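Local structure of malonyl CoA:acyl carrier protein malonyltransferase (Streptomyces coelicolor, 1NM2) at residues G92-H97 against I102-F107; G96-E101 against A200-H205. The protein probably transfers the malonyl group from malonyl-CoA to holo acyl carrier protein, a step of fatty acid biosynthesis. All blocks are in the same frame, centred on the assembly; numbering follows the deposited sequence.

Contact 1 (G92-H97 against I102-F107); sequences GAVAGH and ITAAVF
Val94 and Ala95 of strand 93-96 rest on Ala104 and Phe107 of the helix that follows, the strand-turn-helix unit of the alpha/beta hydrolase-like core. The helix runs back almost antiparallel under the strand, at 160° with the short axes 6.6 Å apart. Alanine and glycine at the crossing permit this closeness: the CA atoms of Ala95 and Ala104 are 5.3 Å apart. No hydrogen bond joins the segments. The methyl of Ala104 presses on the strand's main chain, its CB 3.7 Å from Ala95 C and 4.1 Å from Gly96 N. Ala95 turns its own methyl away, onto Val230, so its backbone alone meets the helix. At Gly96 a beta carbon would point at the helix, about 4.0 Å from Ala104 CB; without one, the glycine meets that methyl through its backbone N. Val94 is the one strand side chain that reaches the helix, and its two methyls divide the work. With chi1 at -61°, CG1 stands anti to the carbonyl carbon and CG2 between the backbone N and that carbon. This points CG1 to the Phe107 end of the helix, while CG2 drops to the main chain one turn earlier, 3.5 Å from Ala104 O. CG1 also lies at the edge of the Phe107 ring, near its plane, so valine and phenylalanine meet without a methyl over the ring face. Leu5 of the neighbouring strand 3-7 touches both of them, and Ala72 of helix 57-75 packs on Phe107. The phenyl, with CG anti to its carbonyl carbon (chi1 -57°), folds back along its own helix and sets one face over Thr103 O, which lies 3.5 Å above the centre of the ring. Beside that ring, Val94 CG1 makes its nearest approach at Phe107 CB, 3.8 Å away.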
ATOM      1  N   GLY A  92       2.089  12.744  13.171  1.00 23.75           N
ATOM      2  CA  GLY A  92       3.317  12.402  13.870  1.00 21.58           C
ATOM      3  C   GLY A  92       4.203  11.507  13.017  1.00 21.25           C
ATOM      4  O   GLY A  92       5.431  11.552  13.115  1.00 21.52           O
ATOM      5  N   ALA A  93       3.581  10.686  12.174  1.00 18.30           N
ATOM      6  CA  ALA A  93       4.321   9.789  11.293  1.00 16.24           C
ATOM      7  C   ALA A  93       3.420   9.285  10.175  1.00 15.94           C
ATOM      8  O   ALA A  93       2.195   9.342  10.286  1.00 15.20           O
ATOM      9  CB  ALA A  93       4.869   8.615  12.084  1.00 14.57           C
ATOM     10  N   VAL A  94       4.032   8.794   9.098  1.00 15.82           N
ATOM     11  CA  VAL A  94       3.277   8.268   7.965  1.00 14.29           C
ATOM     12  C   VAL A  94       3.840   6.939   7.485  1.00 14.37           C
ATOM     13  O   VAL A  94       5.011   6.630   7.703  1.00 15.33           O
ATOM     14  CB  VAL A  94       3.284   9.245   6.772  1.00 15.82           C
ATOM     15  CG1 VAL A  94       2.633  10.559   7.180  1.00 16.84           C
ATOM     16  CG2 VAL A  94       4.719   9.459   6.273  1.00 16.48           C
ATOM     17  N   ALA A  95       2.995   6.148   6.836  1.00 14.88           N
ATOM     18  CA  ALA A  95       3.416   4.858   6.299  1.00 14.89           C
ATOM     19  C   ALA A  95       2.308   4.324   5.395  1.00 14.76           C
ATOM     20  O   ALA A  95       1.198   4.868   5.370  1.00 13.73           O
ATOM     21  CB  ALA A  95       3.705   3.878   7.436  1.00 12.79           C
ATOM     22  N   GLY A  96       2.610   3.278   4.640  1.00 13.84           N
ATOM     23  CA  GLY A  96       1.612   2.718   3.750  1.00 15.15           C
ATOM     24  C   GLY A  96       1.951   1.292   3.378  1.00 15.46           C
ATOM     25  O   GLY A  96       3.091   0.864   3.541  1.00 15.51           O
ATOM     26  N   HIS A  97       0.963   0.560   2.869  1.00 16.65           N
ATOM     27  CA  HIS A  97       1.171  -0.831   2.492  1.00 17.61           C
ATOM     28  C   HIS A  97       1.504  -0.969   1.005  1.00 16.73           C
ATOM     29  O   HIS A  97       0.647  -0.777   0.150  1.00 13.78           O
ATOM     30  CB  HIS A  97      -0.078  -1.650   2.839  1.00 17.37           C
ATOM     31  CG  HIS A  97       0.183  -3.119   2.972  1.00 18.86           C
ATOM     32  ND1 HIS A  97       0.418  -3.937   1.888  1.00 16.63           N
ATOM     33  CD2 HIS A  97       0.282  -3.907   4.069  1.00 15.72           C
ATOM     34  CE1 HIS A  97       0.650  -5.168   2.312  1.00 18.08           C
ATOM     35  NE2 HIS A  97       0.573  -5.176   3.631  1.00 17.43           N
ATOM     36  N   ILE A 102       4.206   4.914  -1.557  1.00 17.11           N
ATOM     37  CA  ILE A 102       4.431   6.043  -2.444  1.00 16.86           C
ATOM     38  C   ILE A 102       3.497   7.151  -1.978  1.00 15.46           C
ATOM     39  O   ILE A 102       3.879   8.314  -1.938  1.00 16.61           O
ATOM     40  CB  ILE A 102       4.136   5.686  -3.928  1.00 18.22           C
ATOM     41  CG1 ILE A 102       5.216   4.742  -4.472  1.00 20.73           C
ATOM     42  CG2 ILE A 102       4.112   6.954  -4.777  1.00 17.76           C
ATOM     43  CD1 ILE A 102       5.237   3.370  -3.836  1.00 23.96           C
ATOM     44  N   THR A 103       2.276   6.778  -1.604  1.00 15.43           N
ATOM     45  CA  THR A 103       1.293   7.740  -1.124  1.00 15.28           C
ATOM     46  C   THR A 103       1.834   8.445   0.121  1.00 16.67           C
ATOM     47  O   THR A 103       1.707   9.664   0.267  1.00 15.60           O
ATOM     48  CB  THR A 103      -0.032   7.035  -0.770  1.00 16.09           C
ATOM     49  OG1 THR A 103      -0.461   6.247  -1.889  1.00 16.09           O
ATOM     50  CG2 THR A 103      -1.125   8.061  -0.432  1.00 14.14           C
ATOM     51  N   ALA A 104       2.447   7.665   1.008  1.00 15.70           N
ATOM     52  CA  ALA A 104       3.017   8.184   2.246  1.00 17.59           C
ATOM     53  C   ALA A 104       4.211   9.101   1.986  1.00 17.11           C
ATOM     54  O   ALA A 104       4.496   9.989   2.785  1.00 18.11           O
ATOM     55  CB  ALA A 104       3.438   7.028   3.152  1.00 15.57           C
ATOM     56  N   ALA A 105       4.916   8.871   0.880  1.00 16.36           N
ATOM     57  CA  ALA A 105       6.065   9.699   0.529  1.00 17.38           C
ATOM     58  C   ALA A 105       5.587  11.119   0.223  1.00 17.51           C
ATOM     59  O   ALA A 105       6.306  12.096   0.457  1.00 18.72           O
ATOM     60  CB  ALA A 105       6.789   9.115  -0.681  1.00 17.04           C
ATOM     61  N   VAL A 106       4.376  11.222  -0.313  1.00 14.91           N
ATOM     62  CA  VAL A 106       3.794  12.518  -0.627  1.00 16.95           C
ATOM     63  C   VAL A 106       3.459  13.215   0.694  1.00 18.39           C
ATOM     64  O   VAL A 106       3.795  14.385   0.888  1.00 20.14           O
ATOM     65  CB  VAL A 106       2.513  12.365  -1.501  1.00 17.05           C
ATOM     66  CG1 VAL A 106       1.886  13.734  -1.765  1.00 17.60           C
ATOM     67  CG2 VAL A 106       2.865  11.690  -2.828  1.00 16.17           C
ATOM     68  N   PHE A 107       2.823  12.492   1.614  1.00 17.52           N
ATOM     69  CA  PHE A 107       2.478  13.071   2.911  1.00 18.60           C
ATOM     70  C   PHE A 107       3.708  13.585   3.659  1.00 17.75           C
ATOM     71  O   PHE A 107       3.634  14.596   4.351  1.00 16.91           O
ATOM     72  CB  PHE A 107       1.755  12.054   3.808  1.00 17.30           C
ATOM     73  CG  PHE A 107       0.508  11.479   3.204  1.00 17.73           C
ATOM     74  CD1 PHE A 107      -0.201  12.177   2.225  1.00 17.63           C
ATOM     75  CD2 PHE A 107       0.033  10.237   3.616  1.00 17.26           C
ATOM     76  CE1 PHE A 107      -1.360  11.643   1.667  1.00 17.90           C
ATOM     77  CE2 PHE A 107      -1.127   9.697   3.063  1.00 16.44           C
ATOM     78  CZ  PHE A 107      -1.822  10.402   2.086  1.00 17.10           C
TER

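Contact 2 (G96-E101 against A200-H205); sequences GHSVGE and AFHTRH. With ACY (acetic acid), chain D.
His202 brings the NE2 end of its imidazole up to the hydroxyl of Ser98, overlapping it edge on. NE2 donates to Ser98 OG at 2.7 Å, and the oxygen lies only 6° out of the ring plane. Ser98 sits at the tight type II' turn from His97 to Gly100, with phi 58° and psi -100°, an unusual backbone shape that thrusts its side chain out of the turn. From there OG, anti to the backbone N, reaches across to the histidine. The turn is closed by Gly100 N bonding to His97 O at 3.0 Å, and a beta carbon on Gly96 would collide with Gly100 O. On the other side, the second nitrogen of His202, ND1, is bonded to Asn254 O, which fixes the rotation of the ring. Thr203 OG1 links the backbone on both sides of His202 along the chain, donating to Ala200 O at 2.7 Å and accepting from His205 N at 3.1 Å, the latter bond making an ST turn. A bound acetic acid lies beside the pair. Its OXT takes a weak bond from His202 NE2 at 3.2 Å, and its CH3 lies in the imidazole plane, 3.5 Å from His202 CD2. OXT is also modelled very close to Ser98 OG, too close for the length to be trusted. Arg123 NH1 binds the acetate and Arg123 NH2 reaches Ser98 OG, while Phe201 CD1 comes within 3.7 Å of the acetate O. A leucine in place of His202 would probably leave Ser98 OG without its ring donor and Asn254 O without its mate. Acetate here mimics a malonyl group in the active site, and the serine in a GxSxG turn facing a histidine is consistent with the nucleophile elbow and serine-histidine pair of malonyl-CoA:ACP transacylases.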
ATOM      1  N   GLY A  96       2.610   3.278   4.640  1.00 13.84           N
ATOM      2  CA  GLY A  96       1.612   2.718   3.750  1.00 15.15           C
ATOM      3  C   GLY A  96       1.951   1.292   3.378  1.00 15.46           C
ATOM      4  O   GLY A  96       3.091   0.864   3.541  1.00 15.51           O
ATOM      5  N   HIS A  97       0.963   0.560   2.869  1.00 16.65           N
ATOM      6  CA  HIS A  97       1.171  -0.831   2.492  1.00 17.61           C
ATOM      7  C   HIS A  97       1.504  -0.969   1.005  1.00 16.73           C
ATOM      8  O   HIS A  97       0.647  -0.777   0.150  1.00 13.78           O
ATOM      9  CB  HIS A  97      -0.078  -1.650   2.839  1.00 17.37           C
ATOM     10  CG  HIS A  97       0.183  -3.119   2.972  1.00 18.86           C
ATOM     11  ND1 HIS A  97       0.418  -3.937   1.888  1.00 16.63           N
ATOM     12  CD2 HIS A  97       0.282  -3.907   4.069  1.00 15.72           C
ATOM     13  CE1 HIS A  97       0.650  -5.168   2.312  1.00 18.08           C
ATOM     14  NE2 HIS A  97       0.573  -5.176   3.631  1.00 17.43           N
ATOM     15  N   SER A  98       2.761  -1.301   0.722  1.00 16.67           N
ATOM     16  CA  SER A  98       3.258  -1.474  -0.643  1.00 16.71           C
ATOM     17  C   SER A  98       3.068  -0.206  -1.484  1.00 16.47           C
ATOM     18  O   SER A  98       3.865   0.724  -1.380  1.00 16.21           O
ATOM     19  CB  SER A  98       2.566  -2.664  -1.314  1.00 18.40           C
ATOM     20  OG  SER A  98       3.291  -3.067  -2.466  1.00 15.34           O
ATOM     21  N   VAL A  99       2.032  -0.162  -2.315  1.00 16.44           N
ATOM     22  CA  VAL A  99       1.792   1.030  -3.132  1.00 17.81           C
ATOM     23  C   VAL A  99       1.522   2.219  -2.211  1.00 16.46           C
ATOM     24  O   VAL A  99       1.816   3.369  -2.552  1.00 16.66           O
ATOM     25  CB  VAL A  99       0.568   0.871  -4.079  1.00 20.24           C
ATOM     26  CG1 VAL A  99       0.711  -0.378  -4.916  1.00 22.85           C
ATOM     27  CG2 VAL A  99      -0.715   0.836  -3.277  1.00 22.06           C
ATOM     28  N   GLY A 100       0.962   1.932  -1.040  1.00 15.52           N
ATOM     29  CA  GLY A 100       0.664   2.985  -0.084  1.00 15.53           C
ATOM     30  C   GLY A 100       1.911   3.714   0.384  1.00 16.84           C
ATOM     31  O   GLY A 100       1.820   4.807   0.949  1.00 15.93           O
ATOM     32  N   GLU A 101       3.078   3.114   0.159  1.00 16.62           N
ATOM     33  CA  GLU A 101       4.341   3.738   0.558  1.00 17.53           C
ATOM     34  C   GLU A 101       4.637   4.958  -0.301  1.00 17.86           C
ATOM     35  O   GLU A 101       5.277   5.909   0.153  1.00 17.92           O
ATOM     36  CB  GLU A 101       5.513   2.764   0.421  1.00 20.96           C
ATOM     37  CG  GLU A 101       5.487   1.589   1.374  1.00 21.22           C
ATOM     38  CD  GLU A 101       6.889   1.170   1.781  1.00 23.68           C
ATOM     39  OE1 GLU A 101       7.274   1.456   2.936  1.00 24.24           O
ATOM     40  OE2 GLU A 101       7.607   0.574   0.946  1.00 20.46           O
ATOM     41  N   ALA A 200       3.807 -12.884  -8.518  1.00 16.41           N
ATOM     42  CA  ALA A 200       4.482 -12.951  -7.234  1.00 17.66           C
ATOM     43  C   ALA A 200       5.138 -11.621  -6.885  1.00 16.67           C
ATOM     44  O   ALA A 200       6.361 -11.493  -6.927  1.00 15.55           O
ATOM     45  CB  ALA A 200       5.528 -14.066  -7.258  1.00 14.70           C
ATOM     46  N   PHE A 201       4.320 -10.628  -6.546  1.00 17.31           N
ATOM     47  CA  PHE A 201       4.844  -9.320  -6.172  1.00 16.00           C
ATOM     48  C   PHE A 201       5.635  -9.517  -4.889  1.00 15.80           C
ATOM     49  O   PHE A 201       5.386 -10.467  -4.147  1.00 14.61           O
ATOM     50  CB  PHE A 201       3.696  -8.337  -5.920  1.00 18.48           C
ATOM     51  CG  PHE A 201       2.811  -8.113  -7.113  1.00 18.15           C
ATOM     52  CD1 PHE A 201       1.479  -7.749  -6.943  1.00 19.72           C
ATOM     53  CD2 PHE A 201       3.308  -8.244  -8.406  1.00 20.30           C
ATOM     54  CE1 PHE A 201       0.651  -7.520  -8.046  1.00 21.27           C
ATOM     55  CE2 PHE A 201       2.492  -8.018  -9.513  1.00 19.51           C
ATOM     56  CZ  PHE A 201       1.158  -7.654  -9.330  1.00 21.23           C
ATOM     57  N   HIS A 202       6.592  -8.629  -4.646  1.00 14.79           N
ATOM     58  CA  HIS A 202       7.429  -8.676  -3.457  1.00 16.34           C
ATOM     59  C   HIS A 202       8.299  -9.920  -3.321  1.00 17.77           C
ATOM     60  O   HIS A 202       8.521 -10.421  -2.219  1.00 17.58           O
ATOM     61  CB  HIS A 202       6.557  -8.463  -2.222  1.00 17.15           C
ATOM     62  CG  HIS A 202       5.859  -7.139  -2.227  1.00 18.90           C
ATOM     63  ND1 HIS A 202       6.536  -5.947  -2.090  1.00 17.12           N
ATOM     64  CD2 HIS A 202       4.568  -6.812  -2.476  1.00 17.18           C
ATOM     65  CE1 HIS A 202       5.695  -4.942  -2.262  1.00 17.68           C
ATOM     66  NE2 HIS A 202       4.495  -5.440  -2.499  1.00 17.78           N
ATOM     67  N   THR A 203       8.801 -10.390  -4.461  1.00 18.55           N
ATOM     68  CA  THR A 203       9.697 -11.543  -4.532  1.00 19.59           C
ATOM     69  C   THR A 203      10.694 -11.246  -5.653  1.00 19.89           C
ATOM     70  O   THR A 203      10.531 -10.273  -6.404  1.00 18.58           O
ATOM     71  CB  THR A 203       8.963 -12.853  -4.903  1.00 18.26           C
ATOM     72  OG1 THR A 203       8.601 -12.816  -6.291  1.00 16.74           O
ATOM     73  CG2 THR A 203       7.722 -13.039  -4.048  1.00 15.62           C
ATOM     74  N   ARG A 204      11.718 -12.087  -5.767  1.00 20.22           N
ATOM     75  CA  ARG A 204      12.742 -11.923  -6.792  1.00 19.13           C
ATOM     76  C   ARG A 204      12.138 -11.961  -8.192  1.00 19.06           C
ATOM     77  O   ARG A 204      12.777 -11.552  -9.168  1.00 16.31           O
ATOM     78  CB  ARG A 204      13.791 -13.031  -6.677  1.00 24.25           C
ATOM     79  CG  ARG A 204      13.266 -14.413  -7.041  1.00 27.36           C
ATOM     80  CD  ARG A 204      14.402 -15.416  -7.199  1.00 33.66           C
ATOM     81  NE  ARG A 204      13.927 -16.694  -7.724  1.00 36.93           N
ATOM     82  CZ  ARG A 204      13.078 -17.493  -7.084  1.00 40.50           C
ATOM     83  NH1 ARG A 204      12.610 -17.147  -5.890  1.00 41.33           N
ATOM     84  NH2 ARG A 204      12.690 -18.635  -7.641  1.00 41.07           N
ATOM     85  N   HIS A 205      10.918 -12.474  -8.302  1.00 17.05           N
ATOM     86  CA  HIS A 205      10.273 -12.527  -9.603  1.00 19.54           C
ATOM     87  C   HIS A 205      10.006 -11.121 -10.137  1.00 18.39           C
ATOM     88  O   HIS A 205       9.695 -10.953 -11.312  1.00 18.00           O
ATOM     89  CB  HIS A 205       8.971 -13.334  -9.531  1.00 21.00           C
ATOM     90  CG  HIS A 205       9.188 -14.816  -9.503  1.00 21.97           C
ATOM     91  ND1 HIS A 205       8.997 -15.578  -8.369  1.00 23.89           N
ATOM     92  CD2 HIS A 205       9.625 -15.669 -10.460  1.00 20.90           C
ATOM     93  CE1 HIS A 205       9.309 -16.836  -8.630  1.00 22.43           C
ATOM     94  NE2 HIS A 205       9.694 -16.917  -9.891  1.00 23.42           N
TER
HETATM   95  C   ACY D 425       1.718  -4.536  -4.690  1.00 46.79           C
HETATM   96  O   ACY D 425       0.737  -4.408  -5.535  1.00 47.17           O
HETATM   97  OXT ACY D 425       2.815  -3.882  -4.677  1.00 46.92           O
HETATM   98  CH3 ACY D 425       1.470  -5.587  -3.621  1.00 45.31           C

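From the N terminus the chain runs through strand 93-96, turns sharply, and enters helix 100-107. Contact 1 closes this short turn, folding residues 102-107 back under 92-97 with four residues between. Contact 2 begins in the same place, sharing Gly96 and His97, but its partner 200-205 comes 98 residues later, after strand 189-194 of the second, mixed sheet. Because 96-101 falls largely between the two segments of contact 1 while 200-205 lies beyond both, the two closures cross. Contact 1 seats the helix on the parallel sheet of the core; contact 2 links that core to the loop before helix 207-217, with the acetate between them.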